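Local coordinates for protein ORF98 PTP-2 (Cydia pomonella granulosis virus, PDB 6I28) that probably removes phosphate from tyrosine and serine or threonine residues of proteins, as a viral member of the dual-specificity phosphatase family, at residues P52-L57 and G62-V67; G107-A112 and E144-L149; A115-M120 and K151-Y156. All coordinates share one frame; numbering follows the deposited sequence. Where two conformers were deposited one is given.

The three contacts follow the phosphatase domain from one flank of its central mixed sheet toward the C-terminal hairpin. Contact 1 is complete in the chain before either of the others begins, joining helix 51-57 to the outermost strand 64-68. Contacts 2 and 3 both use helix 110-123, and their segments alternate in sequence: residues 107-112 and 115-120 pair with 144-149 and 151-156 in turn. Their centres are about 12 Å apart, whereas the centre of contact 1 lies about 22 Å from that of contact 2 and about 26 Å from that of contact 3. Helix 110-123 thus connects the phosphate-binding loop at its start with packing against the C-terminal region.

Contact 1 (P52-L57 and G62-V67); sequences PIKRAL and GDHLHV
Lys54 has CG anti to its carbonyl carbon (chi1 -77°) and an extended chain beyond, so that it runs across the ring of His64, whose CG is in turn anti to the backbone N (chi1 -167°) and reaches back to the helix. The result is a CH-pi contact: Lys54 CG stands 3.7 Å from the centroid of the His64 ring, over one face and offset toward the rim. Ile53 CG2 comes to the ring edge, 3.8 Å from His64 CE1, and Leu57 CD1 approaches the same carbon obliquely at 3.9 Å. These elements belong to the beta-alpha-beta unit of strand 41-46, helix 51-57 and strand 64-68; the helix packs on the outermost strand of the sheet, their axes running nearly antiparallel at 172°. Beyond the ring, Lys54 NZ donates a hydrogen bond to His64 O at 3.1 Å, from above the carbonyl plane and not along a lone pair. Lys54 NZ also donates to water 1 at 2.7 Å, and that water accepts from His66 N. Water 2, near the ring plane, bridges Lys54 O and His64 ND1, while His64 NE2 bonds to Ser44 OG, so both ring nitrogens have polar partners that would restrain the ring's rotation.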
loop_
_atom_site.group_PDB
_atom_site.type_symbol
_atom_site.label_atom_id
_atom_site.label_comp_id
_atom_site.label_asym_id
_atom_site.label_seq_id
_atom_site.Cartn_x
_atom_site.Cartn_y
_atom_site.Cartn_z
ATOM N N PRO A 52 0.156 5.835 19.004
ATOM C CA PRO A 52 1.442 5.318 19.505
ATOM C C PRO A 52 2.442 5.068 18.402
ATOM O O PRO A 52 3.652 5.274 18.598
ATOM C CB PRO A 52 1.050 4.003 20.189
ATOM C CG PRO A 52 -0.452 4.204 20.551
ATOM C CD PRO A 52 -1.005 5.036 19.440
ATOM N N ILE A 53 1.984 4.578 17.251
ATOM C CA ILE A 53 2.907 4.371 16.142
ATOM C C ILE A 53 3.425 5.714 15.650
ATOM O O ILE A 53 4.619 5.873 15.399
ATOM C CB ILE A 53 2.248 3.577 15.006
ATOM C CG1 ILE A 53 1.774 2.228 15.522
ATOM C CG2 ILE A 53 3.243 3.358 13.903
ATOM C CD1 ILE A 53 1.023 1.445 14.495
ATOM N N LYS A 54 2.519 6.691 15.477
ATOM C CA LYS A 54 2.940 8.031 15.066
ATOM C C LYS A 54 3.958 8.595 16.048
ATOM O O LYS A 54 4.971 9.166 15.647
ATOM C CB LYS A 54 1.737 8.975 14.984
ATOM C CG LYS A 54 0.903 8.768 13.758
ATOM C CD LYS A 54 0.049 9.981 13.339
ATOM C CE LYS A 54 -0.580 9.724 11.931
ATOM N NZ LYS A 54 -1.160 10.916 11.257
ATOM N N ARG A 55 3.690 8.460 17.346
ATOM C CA ARG A 55 4.585 9.015 18.346
ATOM C C ARG A 55 5.949 8.341 18.293
ATOM O O ARG A 55 6.987 9.007 18.345
ATOM C CB ARG A 55 3.966 8.870 19.738
ATOM C CG ARG A 55 4.712 9.680 20.818
ATOM C CD ARG A 55 3.867 9.888 22.120
ATOM N NE ARG A 55 2.465 10.132 21.787
ATOM C CZ ARG A 55 1.443 9.438 22.266
ATOM N NH1 ARG A 55 1.650 8.462 23.129
ATOM N NH2 ARG A 55 0.213 9.736 21.882
ATOM N N ALA A 56 5.976 7.017 18.156
ATOM C CA ALA A 56 7.255 6.325 18.241
ATOM C C ALA A 56 8.094 6.594 17.009
ATOM O O ALA A 56 9.314 6.761 17.117
ATOM C CB ALA A 56 7.041 4.824 18.422
ATOM N N LEU A 57 7.462 6.634 15.825
ATOM C CA LEU A 57 8.222 6.922 14.609
ATOM C C LEU A 57 8.639 8.388 14.528
ATOM O O LEU A 57 9.738 8.709 14.059
ATOM C CB LEU A 57 7.402 6.567 13.390
ATOM C CG LEU A 57 7.016 5.091 13.246
ATOM C CD1 LEU A 57 6.389 4.892 11.909
ATOM C CD2 LEU A 57 8.240 4.221 13.373
ATOM N N GLY A 62 3.158 15.365 7.997
ATOM C CA GLY A 62 2.812 15.077 6.664
ATOM C C GLY A 62 3.430 13.818 6.137
ATOM O O GLY A 62 3.004 13.334 5.105
ATOM N N ASP A 63 4.441 13.287 6.824
ATOM C CA ASP A 63 5.108 12.071 6.375
ATOM C C ASP A 63 4.568 10.824 7.033
ATOM O O ASP A 63 5.032 9.711 6.693
ATOM C CB ASP A 63 6.623 12.139 6.581
ATOM C CG ASP A 63 7.301 13.149 5.668
ATOM O OD1 ASP A 63 6.720 13.529 4.628
ATOM O OD2 ASP A 63 8.396 13.609 6.021
ATOM N N HIS A 64 3.495 10.931 7.795
ATOM C CA HIS A 64 2.835 9.753 8.359
ATOM C C HIS A 64 1.334 9.934 8.214
ATOM O O HIS A 64 0.751 10.834 8.825
ATOM C CB HIS A 64 3.224 9.542 9.812
ATOM C CG HIS A 64 2.831 8.204 10.343
ATOM N ND1 HIS A 64 3.371 7.671 11.495
ATOM C CD2 HIS A 64 1.954 7.287 9.871
ATOM C CE1 HIS A 64 2.841 6.476 11.697
ATOM N NE2 HIS A 64 1.979 6.222 10.727
ATOM N N LEU A 65 0.737 9.121 7.364
ATOM C CA LEU A 65 -0.674 9.100 7.048
ATOM C C LEU A 65 -1.324 7.852 7.625
ATOM O O LEU A 65 -0.807 6.749 7.473
ATOM C CB LEU A 65 -0.865 9.085 5.534
ATOM C CG LEU A 65 -2.284 9.105 4.956
ATOM C CD1 LEU A 65 -2.932 10.348 5.528
ATOM C CD2 LEU A 65 -2.340 9.140 3.452
ATOM N N HIS A 66 -2.498 8.019 8.187
ATOM C CA HIS A 66 -3.311 6.943 8.738
ATOM C C HIS A 66 -4.684 6.976 8.089
ATOM O O HIS A 66 -5.315 8.030 8.035
ATOM C CB HIS A 66 -3.465 7.111 10.267
ATOM C CG HIS A 66 -4.467 6.189 10.884
ATOM N ND1 HIS A 66 -5.496 6.629 11.695
ATOM C CD2 HIS A 66 -4.614 4.844 10.795
ATOM C CE1 HIS A 66 -6.225 5.600 12.090
ATOM N NE2 HIS A 66 -5.716 4.508 11.546
ATOM N N VAL A 67 -5.173 5.822 7.639
ATOM C CA VAL A 67 -6.582 5.631 7.336
ATOM C C VAL A 67 -7.106 4.499 8.220
ATOM O O VAL A 67 -6.591 3.370 8.153
ATOM C CB VAL A 67 -6.835 5.292 5.850
ATOM C CG1 VAL A 67 -8.309 5.004 5.660
ATOM C CG2 VAL A 67 -6.411 6.416 4.934
HETATM O O HOH W 1 -3.055 10.949 9.309
HETATM O O HOH W 2 5.209 9.566 12.755
#

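Contact 2 (G107-A112 and E144-L149); sequences GVSRSA and EHFVEL
Ser109 and Phe146 have the nearest CA atoms of the two segments, 7.8 Å apart; Ser109 sits at the N-cap position of helix 110-123, where its side chain makes no capping bond, and Phe146 lies in the first turn of helix 144-151. Phe146 points from helix 144-151 toward residues 107-112. The serine hydroxyl, with OG anti to the backbone N (chi1 -177°), meets the phenyl edge in the plane of the ring, 3.4 Å from Phe146 CD2. That oxygen is not left to the ring: it is hydrogen-bonded to Asp71 OD2 and to Ser143 OG. Residues 104 to 110 form the CX5R signature of protein tyrosine phosphatases, the P-loop that receives substrate phosphate in this family, and Arg110 is its closing arginine. A bound calcium ion lies about 3 Å from the nearest atom of the Arg110 side chain. The aliphatic part of Arg110 touches the phenyl obliquely, CG lying 4.0 Å from Phe146 CZ. The chain then bends at chi3 (-62°), away from the phenyl, and the two planes do not stack. Arg110 NH1 pairs with Asp47 OD1 and donates to Cys69 O, which hold the guanidinium in place. On one face of the phenyl, His145 NE2 stands 3.4 Å above the ring plane.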
loop_
_atom_site.group_PDB
_atom_site.type_symbol
_atom_site.label_atom_id
_atom_site.label_comp_id
_atom_site.label_asym_id
_atom_site.label_seq_id
_atom_site.Cartn_x
_atom_site.Cartn_y
_atom_site.Cartn_z
ATOM N N GLY A 107 0.520 -7.359 6.910
ATOM C CA GLY A 107 1.211 -7.055 5.681
ATOM C C GLY A 107 0.919 -7.974 4.509
ATOM O O GLY A 107 1.788 -8.110 3.635
ATOM N N VAL A 108 -0.274 -8.579 4.455
ATOM C CA VAL A 108 -0.622 -9.476 3.345
ATOM C C VAL A 108 -1.904 -9.079 2.628
ATOM O O VAL A 108 -2.147 -9.599 1.519
ATOM C CB VAL A 108 -0.711 -10.945 3.809
ATOM C CG1 VAL A 108 0.672 -11.469 4.346
ATOM C CG2 VAL A 108 -1.838 -11.153 4.837
ATOM N N SER A 109 -2.764 -8.223 3.187
ATOM C CA SER A 109 -4.050 -7.913 2.560
ATOM C C SER A 109 -4.294 -6.399 2.438
ATOM O O SER A 109 -4.167 -5.846 1.338
ATOM C CB SER A 109 -5.168 -8.600 3.342
ATOM O OG SER A 109 -6.428 -8.379 2.716
ATOM N N ARG A 110 -4.587 -5.696 3.539
ATOM C CA ARG A 110 -4.851 -4.261 3.422
ATOM C C ARG A 110 -3.691 -3.528 2.748
ATOM O O ARG A 110 -3.866 -2.879 1.711
ATOM C CB ARG A 110 -5.101 -3.635 4.799
ATOM C CG ARG A 110 -6.564 -3.489 5.188
ATOM C CD ARG A 110 -6.815 -3.090 6.608
ATOM N NE ARG A 110 -6.315 -4.090 7.528
ATOM C CZ ARG A 110 -6.548 -4.131 8.828
ATOM N NH1 ARG A 110 -7.317 -3.225 9.412
ATOM N NH2 ARG A 110 -6.013 -5.109 9.541
ATOM N N SER A 111 -2.498 -3.576 3.374
ATOM C CA SER A 111 -1.326 -2.851 2.854
ATOM C C SER A 111 -0.963 -3.349 1.462
ATOM O O SER A 111 -0.669 -2.542 0.547
ATOM C CB SER A 111 -0.143 -3.010 3.817
ATOM O OG SER A 111 0.118 -4.396 4.057
ATOM N N ALA A 112 -1.042 -4.678 1.262
ATOM C CA ALA A 112 -0.706 -5.240 -0.044
ATOM C C ALA A 112 -1.650 -4.740 -1.137
ATOM O O ALA A 112 -1.231 -4.513 -2.278
ATOM C CB ALA A 112 -0.744 -6.761 0.003
ATOM N N GLU A 144 -10.744 -11.441 -0.803
ATOM C CA GLU A 144 -11.482 -11.486 -2.061
ATOM C C GLU A 144 -12.087 -10.131 -2.417
ATOM O O GLU A 144 -12.058 -9.720 -3.585
ATOM C CB GLU A 144 -12.586 -12.545 -2.007
ATOM C CG GLU A 144 -12.143 -13.897 -2.504
ATOM C CD GLU A 144 -13.291 -14.901 -2.596
ATOM O OE1 GLU A 144 -13.105 -16.051 -2.136
ATOM O OE2 GLU A 144 -14.369 -14.540 -3.133
ATOM N N HIS A 145 -12.660 -9.423 -1.438
ATOM C CA HIS A 145 -13.302 -8.155 -1.793
ATOM C C HIS A 145 -12.286 -7.090 -2.200
ATOM O O HIS A 145 -12.615 -6.179 -2.975
ATOM C CB HIS A 145 -14.201 -7.643 -0.660
ATOM C CG HIS A 145 -13.467 -7.158 0.546
ATOM N ND1 HIS A 145 -12.892 -8.019 1.466
ATOM C CD2 HIS A 145 -13.255 -5.908 1.019
ATOM C CE1 HIS A 145 -12.339 -7.317 2.440
ATOM N NE2 HIS A 145 -12.527 -6.033 2.182
ATOM N N PHE A 146 -11.054 -7.168 -1.698
ATOM C CA PHE A 146 -10.021 -6.257 -2.205
ATOM C C PHE A 146 -9.617 -6.634 -3.632
ATOM O O PHE A 146 -9.290 -5.758 -4.437
ATOM C CB PHE A 146 -8.781 -6.234 -1.317
ATOM C CG PHE A 146 -8.998 -5.595 0.005
ATOM C CD1 PHE A 146 -9.775 -4.453 0.135
ATOM C CD2 PHE A 146 -8.380 -6.092 1.125
ATOM C CE1 PHE A 146 -9.995 -3.916 1.388
ATOM C CE2 PHE A 146 -8.576 -5.502 2.381
ATOM C CZ PHE A 146 -9.366 -4.398 2.486
ATOM N N VAL A 147 -9.587 -7.941 -3.945
ATOM C CA VAL A 147 -9.311 -8.373 -5.322
ATOM C C VAL A 147 -10.363 -7.829 -6.275
ATOM O O VAL A 147 -10.035 -7.320 -7.354
ATOM C CB VAL A 147 -9.226 -9.908 -5.389
ATOM C CG1 VAL A 147 -9.151 -10.361 -6.858
ATOM C CG2 VAL A 147 -8.044 -10.439 -4.598
ATOM N N GLU A 148 -11.638 -7.896 -5.893
ATOM C CA GLU A 148 -12.662 -7.341 -6.774
ATOM C C GLU A 148 -12.559 -5.813 -6.846
ATOM O O GLU A 148 -12.794 -5.223 -7.899
ATOM C CB GLU A 148 -14.054 -7.782 -6.316
ATOM C CG GLU A 148 -14.331 -9.272 -6.505
ATOM C CD GLU A 148 -14.106 -9.782 -7.950
ATOM O OE1 GLU A 148 -14.639 -9.161 -8.911
ATOM O OE2 GLU A 148 -13.392 -10.809 -8.112
ATOM N N LEU A 149 -12.184 -5.157 -5.752
ATOM C CA LEU A 149 -12.008 -3.704 -5.775
ATOM C C LEU A 149 -11.001 -3.294 -6.835
ATOM O O LEU A 149 -11.262 -2.385 -7.635
ATOM C CB LEU A 149 -11.564 -3.206 -4.407
ATOM C CG LEU A 149 -11.049 -1.785 -4.272
ATOM C CD1 LEU A 149 -12.137 -0.821 -4.438
ATOM C CD2 LEU A 149 -10.433 -1.566 -2.893
#

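Contact 3 (A115-M120 and K151-Y156); sequences AIYYIM and KGKCVY
Met120 and Lys153 bury the most surface here, followed by Tyr117, and they form two separate touches between helix 110-123 and the chain leaving helix 144-151. Met120 points toward the other segment, and a bend at chi3 (52°) carries its terminal methyl to Cys154: Met120 CE lies 3.4 Å from Cys154 SG, a close apolar meeting of methyl and sulphur. Tyr117 serves the second touch. Lys153, folded at chi2 and chi3, crosses the phenol obliquely, with Lys153 CG 3.7 Å from Tyr117 CE1 and Lys153 CE 3.9 Å from Tyr117 OH. The phenol oxygen has its polar partners in the C-terminal carboxylate, Glu168 OXT, and in Arg121 NH1. Leu150 of helix 144-151 packs on both Tyr117 and Met120. Residues 151 to 154 form a type I beta turn, closed by a 3.0 Å hydrogen bond from Cys154 N to Lys151 O, which redirects the chain from helix 144-151 into strand 154-159. The contact thus packs the helix that follows the P-loop against the base of a two-stranded antiparallel hairpin formed by strands 154-159 and 162-167.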
loop_
_atom_site.group_PDB
_atom_site.type_symbol
_atom_site.label_atom_id
_atom_site.label_comp_id
_atom_site.label_asym_id
_atom_site.label_seq_id
_atom_site.Cartn_x
_atom_site.Cartn_y
_atom_site.Cartn_z
ATOM N N ALA A 115 -0.434 -1.273 -2.219
ATOM C CA ALA A 115 0.801 -1.401 -2.992
ATOM C C ALA A 115 0.513 -1.905 -4.395
ATOM O O ALA A 115 1.020 -1.342 -5.385
ATOM C CB ALA A 115 1.765 -2.315 -2.262
ATOM N N ILE A 116 -0.349 -2.913 -4.512
ATOM C CA ILE A 116 -0.661 -3.498 -5.810
ATOM C C ILE A 116 -1.340 -2.451 -6.669
ATOM O O ILE A 116 -1.043 -2.319 -7.853
ATOM C CB ILE A 116 -1.523 -4.765 -5.639
ATOM C CG1 ILE A 116 -0.725 -5.933 -5.036
ATOM C CG2 ILE A 116 -2.175 -5.201 -6.993
ATOM C CD1 ILE A 116 -1.514 -7.242 -4.777
ATOM N N TYR A 117 -2.232 -1.662 -6.076
ATOM C CA TYR A 117 -2.960 -0.662 -6.842
ATOM C C TYR A 117 -2.029 0.450 -7.313
ATOM O O TYR A 117 -2.109 0.899 -8.471
ATOM C CB TYR A 117 -4.064 -0.045 -5.988
ATOM C CG TYR A 117 -4.834 1.047 -6.735
ATOM C CD1 TYR A 117 -5.482 0.801 -7.891
ATOM C CD2 TYR A 117 -4.879 2.331 -6.248
ATOM C CE1 TYR A 117 -6.202 1.798 -8.583
ATOM C CE2 TYR A 117 -5.562 3.357 -6.887
ATOM C CZ TYR A 117 -6.222 3.104 -8.062
ATOM O OH TYR A 117 -6.920 4.091 -8.740
ATOM N N TYR A 118 -1.135 0.916 -6.432
ATOM C CA TYR A 118 -0.129 1.847 -6.873
ATOM C C TYR A 118 0.664 1.347 -8.051
ATOM O O TYR A 118 0.882 2.104 -8.998
ATOM C CB TYR A 118 0.797 2.245 -5.722
ATOM C CG TYR A 118 1.770 3.298 -6.115
ATOM C CD1 TYR A 118 1.365 4.626 -6.115
ATOM C CD2 TYR A 118 3.067 3.010 -6.562
ATOM C CE1 TYR A 118 2.190 5.617 -6.495
ATOM C CE2 TYR A 118 3.939 4.068 -6.920
ATOM C CZ TYR A 118 3.464 5.364 -6.910
ATOM O OH TYR A 118 4.230 6.452 -7.276
ATOM N N ILE A 119 1.020 0.044 -8.084
ATOM C CA ILE A 119 1.779 -0.483 -9.212
ATOM C C ILE A 119 0.910 -0.654 -10.458
ATOM O O ILE A 119 1.355 -0.355 -11.568
ATOM C CB ILE A 119 2.443 -1.804 -8.734
ATOM C CG1 ILE A 119 3.553 -1.483 -7.697
ATOM C CG2 ILE A 119 2.988 -2.639 -9.907
ATOM C CD1 ILE A 119 4.243 -2.689 -7.149
ATOM N N MET A 120 -0.345 -1.116 -10.288
ATOM C CA MET A 120 -1.288 -1.183 -11.387
ATOM C C MET A 120 -1.458 0.160 -12.061
ATOM O O MET A 120 -1.370 0.264 -13.283
ATOM C CB MET A 120 -2.660 -1.664 -10.900
ATOM C CG MET A 120 -2.717 -3.042 -10.357
ATOM S SD MET A 120 -4.309 -3.403 -9.611
ATOM C CE MET A 120 -5.422 -2.952 -10.927
ATOM N N LYS A 151 -9.594 -5.165 -9.392
ATOM C CA LYS A 151 -10.063 -5.537 -10.721
ATOM C C LYS A 151 -11.094 -4.543 -11.235
ATOM O O LYS A 151 -11.129 -4.232 -12.428
ATOM C CB LYS A 151 -10.639 -6.951 -10.698
ATOM C CG LYS A 151 -9.622 -8.039 -10.383
ATOM C CD LYS A 151 -10.279 -9.459 -10.606
ATOM C CE LYS A 151 -9.292 -10.624 -10.468
ATOM N NZ LYS A 151 -10.019 -11.987 -10.381
ATOM N N GLY A 152 -11.945 -4.031 -10.346
ATOM C CA GLY A 152 -12.934 -3.048 -10.738
ATOM C C GLY A 152 -12.366 -1.719 -11.183
ATOM O O GLY A 152 -13.104 -0.934 -11.800
ATOM N N LYS A 153 -11.086 -1.455 -10.904
ATOM C CA LYS A 153 -10.429 -0.256 -11.399
ATOM C C LYS A 153 -9.913 -0.419 -12.825
ATOM O O LYS A 153 -9.418 0.551 -13.407
ATOM C CB LYS A 153 -9.245 0.136 -10.505
ATOM C CG LYS A 153 -9.551 0.321 -9.037
ATOM C CD LYS A 153 -10.746 1.186 -8.731
ATOM C CE LYS A 153 -10.547 2.579 -9.123
ATOM N NZ LYS A 153 -11.610 3.389 -8.428
ATOM N N CYS A 154 -9.957 -1.615 -13.391
ATOM C CA CYS A 154 -9.418 -1.848 -14.717
ATOM C C CYS A 154 -10.539 -1.829 -15.741
ATOM O O CYS A 154 -11.570 -2.471 -15.550
ATOM C CB CYS A 154 -8.672 -3.177 -14.835
ATOM S SG CYS A 154 -7.481 -3.512 -13.568
ATOM N N VAL A 155 -10.342 -1.072 -16.805
ATOM C CA VAL A 155 -11.257 -1.022 -17.937
ATOM C C VAL A 155 -10.559 -1.645 -19.128
ATOM O O VAL A 155 -9.362 -1.434 -19.347
ATOM C CB VAL A 155 -11.659 0.439 -18.219
ATOM C CG1 VAL A 155 -12.581 0.505 -19.424
ATOM C CG2 VAL A 155 -12.272 1.045 -16.985
ATOM N N TYR A 156 -11.288 -2.472 -19.876
ATOM C CA TYR A 156 -10.747 -3.054 -21.077
ATOM C C TYR A 156 -11.518 -2.470 -22.236
ATOM O O TYR A 156 -12.746 -2.622 -22.292
ATOM C CB TYR A 156 -10.877 -4.580 -21.044
ATOM C CG TYR A 156 -10.165 -5.184 -19.869
ATOM C CD1 TYR A 156 -10.779 -5.257 -18.605
ATOM C CD2 TYR A 156 -8.876 -5.688 -20.010
ATOM C CE1 TYR A 156 -10.127 -5.800 -17.533
ATOM C CE2 TYR A 156 -8.200 -6.220 -18.905
ATOM C CZ TYR A 156 -8.828 -6.259 -17.669
ATOM O OH TYR A 156 -8.174 -6.812 -16.579
#